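Local structure of CmeC (4MT4) at residues S144-E149 and S278-T283; L270-I275 and I363-E368; P5-P10 and Q284-V289. The protein forms a trimeric outer membrane channel of Campylobacter jejuni and probably serves as the exit duct in efflux transport. All coordinates share one frame; numbering follows the deposited sequence.

Interaction 1: S144-E149 and S278-T283; sequences SEYDYE and SLEKLT
Tyr146 and Glu280 meet where two helices of the periplasmic bundle, 129-195 and 273-293, pass each other running in roughly opposite senses. Such helix pairs build the long helical barrel of outer membrane factors, and this one illustrates how two separate side-chain pairs can bridge helices whose backbones stay well apart: the closest alpha carbons, those of Tyr146 and Ser278, are 8.8 Å from each other.

In the first pair the touching is done by carbon. The CG methylene of Glu280 comes to the edge of the tyrosine ring, near its plane, with CE2 of Tyr146 at 3.6 Å from CG of Glu280. The glutamate chain then bends at its second torsion (chi2 -70°), and its carboxylate ends with OE2 near the same ring edge, the carboxylate and ring planes being 39° apart.

In the second pair, Asp147 and Lys281 reach toward each other from opposite directions. The lysine is drawn out to full length beyond CG, and this extension carries its ammonium group across to the aspartate. The resulting salt bridge includes only a weak hydrogen bond and sits at the more open margin of the contact.

Further out, other residues set these groups in place. The hydroxyl of Ser277, one residue before the segment, is hydrogen-bonded to OD1 of Asp147 and so ties the carboxylate to the same helix that supplies the lysine. Tyr146 is backed by Gln452 and by Thr456 of helix 456-463, which help to bury it. The lysine lies nearer the other carboxylate oxygen: NZ of Lys281 stands 3.3 Å from OD2 of Asp147, against 4.1 Å from OD1 of Asp147.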
ATOM      1  N   SER B 144      16.453  -7.575  -9.426  1.00 43.42           N
ATOM      2  CA  SER B 144      16.077  -6.250  -9.904  1.00 47.40           C
ATOM      3  C   SER B 144      15.868  -6.258 -11.416  1.00 41.49           C
ATOM      4  O   SER B 144      15.076  -5.480 -11.944  1.00 40.77           O
ATOM      5  CB  SER B 144      17.140  -5.213  -9.524  1.00 40.59           C
ATOM      6  OG  SER B 144      18.357  -5.451 -10.211  1.00 40.02           O
ATOM      7  N   GLU B 145      16.586  -7.140 -12.105  1.00 35.56           N
ATOM      8  CA  GLU B 145      16.431  -7.287 -13.548  1.00 41.56           C
ATOM      9  C   GLU B 145      15.086  -7.925 -13.878  1.00 45.42           C
ATOM     10  O   GLU B 145      14.387  -7.494 -14.797  1.00 41.60           O
ATOM     11  CB  GLU B 145      17.569  -8.123 -14.135  1.00 38.89           C
ATOM     12  CG  GLU B 145      18.900  -7.397 -14.222  1.00 44.45           C
ATOM     13  CD  GLU B 145      19.970  -8.229 -14.902  1.00 41.10           C
ATOM     14  OE1 GLU B 145      20.136  -9.409 -14.530  1.00 50.46           O
ATOM     15  OE2 GLU B 145      20.638  -7.703 -15.815  1.00 46.42           O
ATOM     16  N   TYR B 146      14.730  -8.956 -13.118  1.00 42.08           N
ATOM     17  CA  TYR B 146      13.449  -9.630 -13.286  1.00 45.95           C
ATOM     18  C   TYR B 146      12.300  -8.722 -12.864  1.00 45.29           C
ATOM     19  O   TYR B 146      11.204  -8.796 -13.420  1.00 46.22           O
ATOM     20  CB  TYR B 146      13.420 -10.931 -12.484  1.00 37.82           C
ATOM     21  CG  TYR B 146      14.379 -11.986 -12.989  1.00 46.56           C
ATOM     22  CD1 TYR B 146      14.638 -12.126 -14.347  1.00 47.86           C
ATOM     23  CD2 TYR B 146      15.029 -12.843 -12.108  1.00 49.91           C
ATOM     24  CE1 TYR B 146      15.511 -13.089 -14.812  1.00 48.59           C
ATOM     25  CE2 TYR B 146      15.904 -13.808 -12.564  1.00 39.55           C
ATOM     26  CZ  TYR B 146      16.143 -13.926 -13.917  1.00 46.51           C
ATOM     27  OH  TYR B 146      17.015 -14.885 -14.378  1.00 51.61           O
ATOM     28  N   ASP B 147      12.558  -7.871 -11.873  1.00 43.94           N
ATOM     29  CA  ASP B 147      11.577  -6.886 -11.433  1.00 45.18           C
ATOM     30  C   ASP B 147      11.336  -5.840 -12.516  1.00 45.79           C
ATOM     31  O   ASP B 147      10.233  -5.318 -12.650  1.00 36.57           O
ATOM     32  CB  ASP B 147      12.029  -6.203 -10.140  1.00 38.32           C
ATOM     33  CG  ASP B 147      11.776  -7.051  -8.910  1.00 40.77           C
ATOM     34  OD1 ASP B 147      10.946  -7.981  -8.986  1.00 49.86           O
ATOM     35  OD2 ASP B 147      12.400  -6.785  -7.861  1.00 50.56           O
ATOM     36  N   TYR B 148      12.375  -5.542 -13.290  1.00 40.66           N
ATOM     37  CA  TYR B 148      12.251  -4.598 -14.395  1.00 43.49           C
ATOM     38  C   TYR B 148      11.428  -5.197 -15.527  1.00 44.68           C
ATOM     39  O   TYR B 148      10.602  -4.518 -16.136  1.00 39.21           O
ATOM     40  CB  TYR B 148      13.626  -4.180 -14.917  1.00 33.06           C
ATOM     41  CG  TYR B 148      13.567  -3.332 -16.170  1.00 38.23           C
ATOM     42  CD1 TYR B 148      13.216  -1.989 -16.107  1.00 34.86           C
ATOM     43  CD2 TYR B 148      13.863  -3.873 -17.416  1.00 43.99           C
ATOM     44  CE1 TYR B 148      13.161  -1.210 -17.250  1.00 42.05           C
ATOM     45  CE2 TYR B 148      13.810  -3.103 -18.562  1.00 41.82           C
ATOM     46  CZ  TYR B 148      13.458  -1.772 -18.474  1.00 45.68           C
ATOM     47  OH  TYR B 148      13.405  -0.999 -19.613  1.00 51.96           O
ATOM     48  N   GLU B 149      11.665  -6.474 -15.806  1.00 41.58           N
ATOM     49  CA  GLU B 149      10.907  -7.197 -16.819  1.00 39.80           C
ATOM     50  C   GLU B 149       9.442  -7.299 -16.416  1.00 50.59           C
ATOM     51  O   GLU B 149       8.544  -7.172 -17.248  1.00 54.13           O
ATOM     52  CB  GLU B 149      11.491  -8.595 -17.037  1.00 48.71           C
ATOM     53  CG  GLU B 149      12.915  -8.605 -17.572  1.00 46.18           C
ATOM     54  CD  GLU B 149      12.989  -8.358 -19.068  1.00 55.65           C
ATOM     55  OE1 GLU B 149      11.965  -7.965 -19.667  1.00 70.54           O
ATOM     56  OE2 GLU B 149      14.074  -8.566 -19.649  1.00 67.01           O
ATOM     57  N   SER B 278      11.258 -13.570  -7.498  1.00 41.23           N
ATOM     58  CA  SER B 278      10.998 -14.141  -6.187  1.00 37.74           C
ATOM     59  C   SER B 278      12.016 -15.233  -5.868  1.00 50.92           C
ATOM     60  O   SER B 278      12.392 -15.428  -4.711  1.00 35.96           O
ATOM     61  CB  SER B 278       9.574 -14.694  -6.124  1.00 45.22           C
ATOM     62  OG  SER B 278       9.188 -14.970  -4.792  1.00 58.29           O
ATOM     63  N   LEU B 279      12.464 -15.937  -6.903  1.00 40.09           N
ATOM     64  CA  LEU B 279      13.476 -16.972  -6.743  1.00 38.16           C
ATOM     65  C   LEU B 279      14.813 -16.369  -6.319  1.00 51.62           C
ATOM     66  O   LEU B 279      15.428 -16.818  -5.353  1.00 43.15           O
ATOM     67  CB  LEU B 279      13.650 -17.763  -8.040  1.00 47.63           C
ATOM     68  CG  LEU B 279      14.738 -18.839  -8.017  1.00 55.65           C
ATOM     69  CD1 LEU B 279      14.304 -20.007  -7.145  1.00 52.45           C
ATOM     70  CD2 LEU B 279      15.101 -19.306  -9.423  1.00 64.75           C
ATOM     71  N   GLU B 280      15.250 -15.342  -7.043  1.00 40.76           N
ATOM     72  CA  GLU B 280      16.540 -14.710  -6.786  1.00 47.28           C
ATOM     73  C   GLU B 280      16.602 -14.053  -5.415  1.00 47.03           C
ATOM     74  O   GLU B 280      17.657 -14.017  -4.782  1.00 45.25           O
ATOM     75  CB  GLU B 280      16.849 -13.674  -7.868  1.00 33.49           C
ATOM     76  CG  GLU B 280      17.085 -14.272  -9.245  1.00 34.08           C
ATOM     77  CD  GLU B 280      18.384 -15.055  -9.347  1.00 55.49           C
ATOM     78  OE1 GLU B 280      19.244 -14.933  -8.446  1.00 52.00           O
ATOM     79  OE2 GLU B 280      18.550 -15.792 -10.341  1.00 58.04           O
ATOM     80  N   LYS B 281      15.470 -13.530  -4.959  1.00 43.90           N
ATOM     81  CA  LYS B 281      15.401 -12.923  -3.638  1.00 49.67           C
ATOM     82  C   LYS B 281      15.507 -13.986  -2.551  1.00 51.05           C
ATOM     83  O   LYS B 281      15.897 -13.697  -1.420  1.00 43.49           O
ATOM     84  CB  LYS B 281      14.111 -12.121  -3.484  1.00 41.11           C
ATOM     85  CG  LYS B 281      14.082 -10.861  -4.332  1.00 50.71           C
ATOM     86  CD  LYS B 281      12.771 -10.116  -4.188  1.00 45.73           C
ATOM     87  CE  LYS B 281      12.730  -8.894  -5.093  1.00 51.60           C
ATOM     88  NZ  LYS B 281      11.465  -8.123  -4.945  1.00 61.37           N
ATOM     89  N   LEU B 282      15.169 -15.221  -2.907  1.00 48.17           N
ATOM     90  CA  LEU B 282      15.276 -16.341  -1.979  1.00 40.23           C
ATOM     91  C   LEU B 282      16.727 -16.794  -1.828  1.00 44.99           C
ATOM     92  O   LEU B 282      17.191 -17.041  -0.715  1.00 41.19           O
ATOM     93  CB  LEU B 282      14.402 -17.508  -2.439  1.00 41.10           C
ATOM     94  CG  LEU B 282      14.538 -18.822  -1.666  1.00 42.15           C
ATOM     95  CD1 LEU B 282      14.256 -18.620  -0.182  1.00 35.63           C
ATOM     96  CD2 LEU B 282      13.622 -19.884  -2.253  1.00 45.62           C
ATOM     97  N   THR B 283      17.446 -16.894  -2.946  1.00 37.32           N
ATOM     98  CA  THR B 283      18.863 -17.265  -2.908  1.00 53.87           C
ATOM     99  C   THR B 283      19.679 -16.164  -2.249  1.00 40.82           C
ATOM    100  O   THR B 283      20.718 -16.422  -1.646  1.00 43.66           O
ATOM    101  CB  THR B 283      19.444 -17.520  -4.313  1.00 48.07           C
ATOM    102  OG1 THR B 283      20.103 -16.336  -4.780  1.00 69.72           O
ATOM    103  CG2 THR B 283      18.350 -17.904  -5.291  1.00 28.20           C
TER

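Interaction 2: L270-I275 and I363-E368; sequences LQRPDI and ITAFGE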
ATOM      1  N   LEU B 270       9.916 -20.599 -15.763  1.00 53.36           N
ATOM      2  CA  LEU B 270      10.986 -19.907 -16.470  1.00 46.57           C
ATOM      3  C   LEU B 270      10.454 -18.804 -17.378  1.00 59.60           C
ATOM      4  O   LEU B 270      11.227 -18.134 -18.062  1.00 54.20           O
ATOM      5  CB  LEU B 270      11.803 -20.900 -17.299  1.00 53.65           C
ATOM      6  CG  LEU B 270      12.435 -22.077 -16.554  1.00 55.54           C
ATOM      7  CD1 LEU B 270      13.116 -23.019 -17.536  1.00 51.37           C
ATOM      8  CD2 LEU B 270      13.417 -21.587 -15.503  1.00 44.23           C
ATOM      9  N   GLN B 271       9.139 -18.613 -17.386  1.00 54.76           N
ATOM     10  CA  GLN B 271       8.526 -17.675 -18.320  1.00 54.50           C
ATOM     11  C   GLN B 271       7.849 -16.482 -17.648  1.00 55.61           C
ATOM     12  O   GLN B 271       7.444 -15.537 -18.322  1.00 48.26           O
ATOM     13  CB  GLN B 271       7.520 -18.411 -19.204  1.00 48.98           C
ATOM     14  CG  GLN B 271       8.175 -19.339 -20.213  1.00 60.72           C
ATOM     15  CD  GLN B 271       7.178 -20.226 -20.921  1.00 50.61           C
ATOM     16  OE1 GLN B 271       6.158 -20.612 -20.351  1.00 49.88           O
ATOM     17  NE2 GLN B 271       7.465 -20.555 -22.175  1.00 46.21           N
ATOM     18  N   ARG B 272       7.730 -16.524 -16.326  1.00 51.10           N
ATOM     19  CA  ARG B 272       7.185 -15.392 -15.581  1.00 43.58           C
ATOM     20  C   ARG B 272       8.280 -14.670 -14.798  1.00 47.45           C
ATOM     21  O   ARG B 272       8.966 -15.278 -13.976  1.00 48.02           O
ATOM     22  CB  ARG B 272       6.075 -15.847 -14.632  1.00 45.00           C
ATOM     23  CG  ARG B 272       4.747 -16.149 -15.316  1.00 44.09           C
ATOM     24  CD  ARG B 272       3.661 -16.464 -14.295  1.00 41.72           C
ATOM     25  NE  ARG B 272       3.433 -15.347 -13.382  1.00 41.54           N
ATOM     26  CZ  ARG B 272       2.260 -14.749 -13.208  1.00 44.56           C
ATOM     27  NH1 ARG B 272       1.195 -15.167 -13.879  1.00 48.15           N
ATOM     28  NH2 ARG B 272       2.148 -13.738 -12.358  1.00 34.28           N
ATOM     29  N   PRO B 273       8.443 -13.364 -15.053  1.00 51.31           N
ATOM     30  CA  PRO B 273       9.473 -12.534 -14.417  1.00 50.67           C
ATOM     31  C   PRO B 273       9.336 -12.462 -12.896  1.00 45.03           C
ATOM     32  O   PRO B 273      10.344 -12.419 -12.193  1.00 45.44           O
ATOM     33  CB  PRO B 273       9.248 -11.153 -15.045  1.00 48.29           C
ATOM     34  CG  PRO B 273       8.551 -11.426 -16.330  1.00 63.64           C
ATOM     35  CD  PRO B 273       7.682 -12.615 -16.068  1.00 38.06           C
ATOM     36  N   ASP B 274       8.102 -12.458 -12.399  1.00 41.93           N
ATOM     37  CA  ASP B 274       7.860 -12.322 -10.968  1.00 40.97           C
ATOM     38  C   ASP B 274       8.284 -13.577 -10.212  1.00 47.26           C
ATOM     39  O   ASP B 274       8.698 -13.500  -9.055  1.00 47.07           O
ATOM     40  CB  ASP B 274       6.386 -12.007 -10.695  1.00 28.07           C
ATOM     41  CG  ASP B 274       5.451 -13.082 -11.205  1.00 56.81           C
ATOM     42  OD1 ASP B 274       5.808 -13.777 -12.179  1.00 49.77           O
ATOM     43  OD2 ASP B 274       4.351 -13.225 -10.630  1.00 43.22           O
ATOM     44  N   ILE B 275       8.186 -14.728 -10.869  1.00 39.02           N
ATOM     45  CA  ILE B 275       8.623 -15.983 -10.270  1.00 47.26           C
ATOM     46  C   ILE B 275      10.146 -16.023 -10.187  1.00 40.32           C
ATOM     47  O   ILE B 275      10.712 -16.456  -9.180  1.00 42.45           O
ATOM     48  CB  ILE B 275       8.115 -17.205 -11.063  1.00 44.06           C
ATOM     49  CG1 ILE B 275       6.584 -17.255 -11.044  1.00 50.96           C
ATOM     50  CG2 ILE B 275       8.691 -18.492 -10.494  1.00 41.22           C
ATOM     51  CD1 ILE B 275       5.998 -18.478 -11.724  1.00 40.28           C
ATOM     52  N   ILE B 363       1.577 -19.626  -6.108  1.00 39.36           N
ATOM     53  CA  ILE B 363       0.145 -19.866  -5.953  1.00 41.19           C
ATOM     54  C   ILE B 363      -0.688 -18.827  -6.699  1.00 48.59           C
ATOM     55  O   ILE B 363      -1.650 -19.167  -7.389  1.00 52.27           O
ATOM     56  CB  ILE B 363      -0.268 -19.865  -4.464  1.00 35.57           C
ATOM     57  CG1 ILE B 363       0.485 -20.951  -3.693  1.00 48.31           C
ATOM     58  CG2 ILE B 363      -1.770 -20.040  -4.314  1.00 56.50           C
ATOM     59  CD1 ILE B 363       0.484 -22.302  -4.373  1.00 47.15           C
ATOM     60  N   THR B 364      -0.310 -17.560  -6.553  1.00 54.16           N
ATOM     61  CA  THR B 364      -1.007 -16.458  -7.204  1.00 47.06           C
ATOM     62  C   THR B 364      -0.917 -16.564  -8.722  1.00 37.92           C
ATOM     63  O   THR B 364      -1.910 -16.376  -9.424  1.00 46.72           O
ATOM     64  CB  THR B 364      -0.443 -15.096  -6.751  1.00 52.31           C
ATOM     65  OG1 THR B 364      -0.707 -14.905  -5.356  1.00 50.28           O
ATOM     66  CG2 THR B 364      -1.078 -13.959  -7.539  1.00 44.79           C
ATOM     67  N   ALA B 365       0.276 -16.877  -9.220  1.00 42.73           N
ATOM     68  CA  ALA B 365       0.507 -17.006 -10.654  1.00 38.25           C
ATOM     69  C   ALA B 365      -0.399 -18.063 -11.281  1.00 52.21           C
ATOM     70  O   ALA B 365      -1.020 -17.824 -12.318  1.00 44.89           O
ATOM     71  CB  ALA B 365       1.965 -17.339 -10.925  1.00 40.48           C
ATOM     72  N   PHE B 366      -0.468 -19.229 -10.644  1.00 44.50           N
ATOM     73  CA  PHE B 366      -1.310 -20.320 -11.118  1.00 51.06           C
ATOM     74  C   PHE B 366      -2.792 -19.953 -11.056  1.00 50.23           C
ATOM     75  O   PHE B 366      -3.582 -20.387 -11.892  1.00 49.54           O
ATOM     76  CB  PHE B 366      -1.049 -21.587 -10.300  1.00 43.68           C
ATOM     77  CG  PHE B 366       0.089 -22.423 -10.820  1.00 53.31           C
ATOM     78  CD1 PHE B 366       1.381 -21.922 -10.845  1.00 44.55           C
ATOM     79  CD2 PHE B 366      -0.130 -23.716 -11.266  1.00 50.49           C
ATOM     80  CE1 PHE B 366       2.427 -22.690 -11.319  1.00 49.00           C
ATOM     81  CE2 PHE B 366       0.913 -24.491 -11.737  1.00 52.62           C
ATOM     82  CZ  PHE B 366       2.193 -23.975 -11.766  1.00 52.82           C
ATOM     83  N   GLY B 367      -3.161 -19.157 -10.058  1.00 47.97           N
ATOM     84  CA  GLY B 367      -4.532 -18.706  -9.915  1.00 42.79           C
ATOM     85  C   GLY B 367      -4.909 -17.749 -11.027  1.00 48.17           C
ATOM     86  O   GLY B 367      -6.015 -17.807 -11.562  1.00 54.18           O
ATOM     87  N   GLU B 368      -3.977 -16.868 -11.376  1.00 46.87           N
ATOM     88  CA  GLU B 368      -4.182 -15.919 -12.464  1.00 47.46           C
ATOM     89  C   GLU B 368      -4.304 -16.636 -13.805  1.00 48.64           C
ATOM     90  O   GLU B 368      -5.110 -16.255 -14.650  1.00 47.07           O
ATOM     91  CB  GLU B 368      -3.037 -14.903 -12.522  1.00 34.26           C
ATOM     92  CG  GLU B 368      -2.932 -13.987 -11.315  1.00 55.76           C
ATOM     93  CD  GLU B 368      -1.704 -13.094 -11.361  1.00 58.83           C
ATOM     94  OE1 GLU B 368      -0.874 -13.266 -12.278  1.00 40.96           O
ATOM     95  OE2 GLU B 368      -1.570 -12.221 -10.477  1.00 52.19           O
TER
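Ala365 presents its methyl group to the flat face of Arg272, a compact case of an apolar carbon packed over the face of a buried charged group. CB of Ala365 lies over the centre of the guanidinium, 3.5 Å from CZ of Arg272. The same methyl also takes a looser apolar contact from Ile275, whose CD1 is 4.3 Å from CB of Ala365. One small side chain of helix 339-405 thus receives two residues from the start of helix 273-293, where Arg272 holds the N-cap position.

One helical turn later comes Glu368, with an extended chain beyond CG that brings its carboxylate to the rim of the guanidinium. The grip is end-on: NH1 and NH2 both donate to one oxygen, at 3.2 Å from NH1 of Arg272 to OE1 of Glu368 and 3.1 Å from NH2 of Arg272 to the same OE1 of Glu368. OE1 lies close to the guanidinium plane, whereas the carboxylate plane is turned 43° from it, and both nitrogens arrive from the same face of the carboxylate.

The arginine chain turns at its third torsion (chi3 60°), which leaves its NE side facing Asp274. That residue is held side-on, one oxygen to each nitrogen: NE of Arg272 is 3.1 Å from OD1 of Asp274, and NH2 of Arg272 is 2.8 Å from OD2 of Asp274. NH1 has a further acceptor in the backbone O of Ala445. Beyond the contact, Lys230 of a neighbouring subunit packs on Glu368, so the network borders the trimer interface.

With all three nitrogens engaged and a methyl over its face, the guanidinium has little freedom to rotate. Its single positive charge probably offsets much of the repulsion between two carboxylates whose nearest oxygens are 5.5 Å apart, OD2 of Asp274 and OE1 of Glu368.

Interaction 3: P5-P10 and Q284-V289; sequences PNLNIP and QQNYLV
The ring of Pro5 lies against the amide end of Asn286, the two side chains coming from opposite directions. Its CG makes the tight approach, 3.2 Å from OD1 of Asn286, while its CD sits 3.6 Å from the backbone O of Asn286. From the same proline comes the polar half of the contact: ND2 of Asn286 donates to the carbonyl O of Pro5 at 3.0 Å. The bond is nearly straight, 165° at the hydrogen, and the acceptor lies in the amide plane of the asparagine, although the donor is tilted 22° from the plane of the carbonyl.

The segment 5-10 is part of the extended amino-terminal tail of this lipoprotein, which starts at Cys1, where a lipid-like diester is bound, and runs without helix or strand along the outside of the helical bundle. Here it passes slantwise over helix 273-293, and the example shows how an asparagine can help to hold an irregular stretch of chain to a helix surface.

Asn286 reaches outward because its CG is anti to the backbone N (chi1 -178°). Its OD1 accepts a hydrogen bond from NZ of Lys351 on helix 339-405, which, together with the bond through ND2, fixes which way round the amide lies. Apolar groups flank it. CD1 of Leu7 packs 3.9 Å from CG of Asn286, crossing it at a slant, and one turn along the helix CG1 of Val289 rests 3.9 Å from CD of Pro5. Pro5 also touches a neighbouring molecule in the crystal.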
ATOM      1  N   PRO B   5      24.056 -22.455   3.387  1.00 44.93           N
ATOM      2  CA  PRO B   5      23.442 -23.779   3.274  1.00 50.91           C
ATOM      3  C   PRO B   5      23.027 -24.083   1.840  1.00 45.14           C
ATOM      4  O   PRO B   5      22.869 -23.157   1.045  1.00 45.84           O
ATOM      5  CB  PRO B   5      22.220 -23.674   4.189  1.00 35.91           C
ATOM      6  CG  PRO B   5      21.860 -22.223   4.148  1.00 39.70           C
ATOM      7  CD  PRO B   5      23.172 -21.486   4.059  1.00 39.76           C
ATOM      8  N   ASN B   6      22.865 -25.364   1.517  1.00 53.87           N
ATOM      9  CA  ASN B   6      22.369 -25.759   0.205  1.00 58.53           C
ATOM     10  C   ASN B   6      20.937 -25.280  -0.003  1.00 46.85           C
ATOM     11  O   ASN B   6      20.070 -25.505   0.842  1.00 57.48           O
ATOM     12  CB  ASN B   6      22.444 -27.279   0.032  1.00 54.98           C
ATOM     13  CG  ASN B   6      23.869 -27.788  -0.046  1.00 65.54           C
ATOM     14  OD1 ASN B   6      24.789 -27.040  -0.374  1.00 72.52           O
ATOM     15  ND2 ASN B   6      24.059 -29.069   0.251  1.00 80.63           N
ATOM     16  N   LEU B   7      20.693 -24.613  -1.126  1.00 54.09           N
ATOM     17  CA  LEU B   7      19.358 -24.116  -1.431  1.00 67.19           C
ATOM     18  C   LEU B   7      18.524 -25.208  -2.088  1.00 55.18           C
ATOM     19  O   LEU B   7      18.807 -25.631  -3.208  1.00 59.89           O
ATOM     20  CB  LEU B   7      19.434 -22.885  -2.334  1.00 51.31           C
ATOM     21  CG  LEU B   7      18.111 -22.150  -2.552  1.00 56.16           C
ATOM     22  CD1 LEU B   7      17.539 -21.666  -1.227  1.00 54.56           C
ATOM     23  CD2 LEU B   7      18.310 -20.992  -3.507  1.00 53.23           C
ATOM     24  N   ASN B   8      17.494 -25.660  -1.379  1.00 63.00           N
ATOM     25  CA  ASN B   8      16.657 -26.754  -1.856  1.00 79.50           C
ATOM     26  C   ASN B   8      15.234 -26.312  -2.173  1.00 76.84           C
ATOM     27  O   ASN B   8      14.342 -26.390  -1.328  1.00 83.92           O
ATOM     28  CB  ASN B   8      16.629 -27.884  -0.824  1.00 75.61           C
ATOM     29  CG  ASN B   8      18.001 -28.472  -0.571  1.00 92.59           C
ATOM     30  OD1 ASN B   8      18.467 -28.525   0.567  1.00 83.92           O
ATOM     31  ND2 ASN B   8      18.662 -28.912  -1.637  1.00 88.95           N
ATOM     32  N   ILE B   9      15.025 -25.850  -3.401  1.00 77.11           N
ATOM     33  CA  ILE B   9      13.694 -25.482  -3.855  1.00 75.32           C
ATOM     34  C   ILE B   9      12.956 -26.712  -4.367  1.00 67.96           C
ATOM     35  O   ILE B   9      13.377 -27.327  -5.346  1.00 63.64           O
ATOM     36  CB  ILE B   9      13.742 -24.420  -4.966  1.00 63.57           C
ATOM     37  CG1 ILE B   9      14.503 -23.183  -4.488  1.00 73.34           C
ATOM     38  CG2 ILE B   9      12.333 -24.046  -5.406  1.00 71.98           C
ATOM     39  CD1 ILE B   9      15.747 -22.891  -5.294  1.00 70.94           C
ATOM     40  N   PRO B  10      11.851 -27.078  -3.702  1.00 89.71           N
ATOM     41  CA  PRO B  10      11.041 -28.223  -4.128  1.00 89.86           C
ATOM     42  C   PRO B  10      10.430 -27.997  -5.504  1.00 78.96           C
ATOM     43  O   PRO B  10      10.097 -26.863  -5.851  1.00 74.61           O
ATOM     44  CB  PRO B  10       9.957 -28.309  -3.050  1.00 77.97           C
ATOM     45  CG  PRO B  10       9.870 -26.926  -2.496  1.00 79.55           C
ATOM     46  CD  PRO B  10      11.273 -26.399  -2.530  1.00 90.74           C
ATOM     47  N   GLN B 284      19.198 -14.933  -2.381  1.00 42.80           N
ATOM     48  CA  GLN B 284      19.851 -13.786  -1.769  1.00 45.73           C
ATOM     49  C   GLN B 284      19.858 -13.923  -0.252  1.00 41.72           C
ATOM     50  O   GLN B 284      20.890 -13.748   0.393  1.00 42.65           O
ATOM     51  CB  GLN B 284      19.154 -12.489  -2.178  1.00 37.20           C
ATOM     52  CG  GLN B 284      19.685 -11.257  -1.469  1.00 29.80           C
ATOM     53  CD  GLN B 284      18.979  -9.987  -1.899  1.00 49.89           C
ATOM     54  OE1 GLN B 284      17.797 -10.005  -2.245  1.00 49.23           O
ATOM     55  NE2 GLN B 284      19.703  -8.874  -1.884  1.00 42.13           N
ATOM     56  N   GLN B 285      18.697 -14.247   0.306  1.00 44.64           N
ATOM     57  CA  GLN B 285      18.558 -14.440   1.746  1.00 39.08           C
ATOM     58  C   GLN B 285      19.314 -15.681   2.206  1.00 50.34           C
ATOM     59  O   GLN B 285      19.812 -15.733   3.331  1.00 44.94           O
ATOM     60  CB  GLN B 285      17.081 -14.547   2.133  1.00 38.85           C
ATOM     61  CG  GLN B 285      16.280 -13.283   1.862  1.00 42.79           C
ATOM     62  CD  GLN B 285      16.800 -12.092   2.643  1.00 45.37           C
ATOM     63  OE1 GLN B 285      17.125 -12.204   3.826  1.00 52.98           O
ATOM     64  NE2 GLN B 285      16.893 -10.944   1.981  1.00 47.93           N
ATOM     65  N   ASN B 286      19.401 -16.676   1.330  1.00 42.74           N
ATOM     66  CA  ASN B 286      20.116 -17.908   1.638  1.00 42.31           C
ATOM     67  C   ASN B 286      21.611 -17.655   1.795  1.00 39.89           C
ATOM     68  O   ASN B 286      22.264 -18.247   2.655  1.00 42.25           O
ATOM     69  CB  ASN B 286      19.867 -18.952   0.549  1.00 44.26           C
ATOM     70  CG  ASN B 286      20.541 -20.276   0.845  1.00 39.30           C
ATOM     71  OD1 ASN B 286      20.104 -21.025   1.720  1.00 41.11           O
ATOM     72  ND2 ASN B 286      21.606 -20.575   0.112  1.00 33.34           N
ATOM     73  N   TYR B 287      22.144 -16.768   0.962  1.00 37.64           N
ATOM     74  CA  TYR B 287      23.548 -16.380   1.042  1.00 40.67           C
ATOM     75  C   TYR B 287      23.827 -15.593   2.319  1.00 40.26           C
ATOM     76  O   TYR B 287      24.908 -15.689   2.899  1.00 39.00           O
ATOM     77  CB  TYR B 287      23.947 -15.552  -0.184  1.00 39.89           C
ATOM     78  CG  TYR B 287      24.245 -16.379  -1.416  1.00 43.16           C
ATOM     79  CD1 TYR B 287      25.085 -17.487  -1.347  1.00 40.44           C
ATOM     80  CD2 TYR B 287      23.685 -16.056  -2.647  1.00 41.72           C
ATOM     81  CE1 TYR B 287      25.360 -18.245  -2.472  1.00 42.00           C
ATOM     82  CE2 TYR B 287      23.953 -16.809  -3.775  1.00 36.81           C
ATOM     83  CZ  TYR B 287      24.790 -17.900  -3.683  1.00 47.56           C
ATOM     84  OH  TYR B 287      25.052 -18.644  -4.810  1.00 45.16           O
ATOM     85  N   LEU B 288      22.839 -14.814   2.750  1.00 40.90           N
ATOM     86  CA  LEU B 288      22.977 -13.989   3.945  1.00 42.56           C
ATOM     87  C   LEU B 288      22.950 -14.829   5.215  1.00 39.52           C
ATOM     88  O   LEU B 288      23.392 -14.381   6.272  1.00 43.23           O
ATOM     89  CB  LEU B 288      21.875 -12.931   3.991  1.00 32.17           C
ATOM     90  CG  LEU B 288      21.989 -11.834   2.931  1.00 45.49           C
ATOM     91  CD1 LEU B 288      20.854 -10.832   3.064  1.00 27.80           C
ATOM     92  CD2 LEU B 288      23.343 -11.143   3.026  1.00 31.62           C
ATOM     93  N   VAL B 289      22.419 -16.043   5.108  1.00 41.54           N
ATOM     94  CA  VAL B 289      22.469 -16.987   6.214  1.00 37.02           C
ATOM     95  C   VAL B 289      23.920 -17.381   6.464  1.00 42.93           C
ATOM     96  O   VAL B 289      24.371 -17.445   7.610  1.00 40.92           O
ATOM     97  CB  VAL B 289      21.623 -18.246   5.935  1.00 39.29           C
ATOM     98  CG1 VAL B 289      21.864 -19.302   7.004  1.00 34.73           C
ATOM     99  CG2 VAL B 289      20.146 -17.886   5.855  1.00 40.42           C
TER

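How the interactions relate
Helix 273-293 is common to all three interactions, which follow one another along it: interaction 2 at its start, interaction 1 next and interaction 3 beyond. Adjacent centres lie 13 Å (interactions 2 and 1) and 14 Å (1 and 3) apart; those of 2 and 3 are 21 Å apart. Packing joins neighbours, through Tyr146 and Glu149 on Pro273, and through Leu7 and Ile9 on Leu279, Leu282 and Thr283. Along the chain, interaction 1 is nested within the loop closed by interaction 3, while interaction 2 crosses both. One short helix thereby ties together helix 129-195, helix 339-405 and the amino-terminal tail, bringing both halves of the sequence into one bundle.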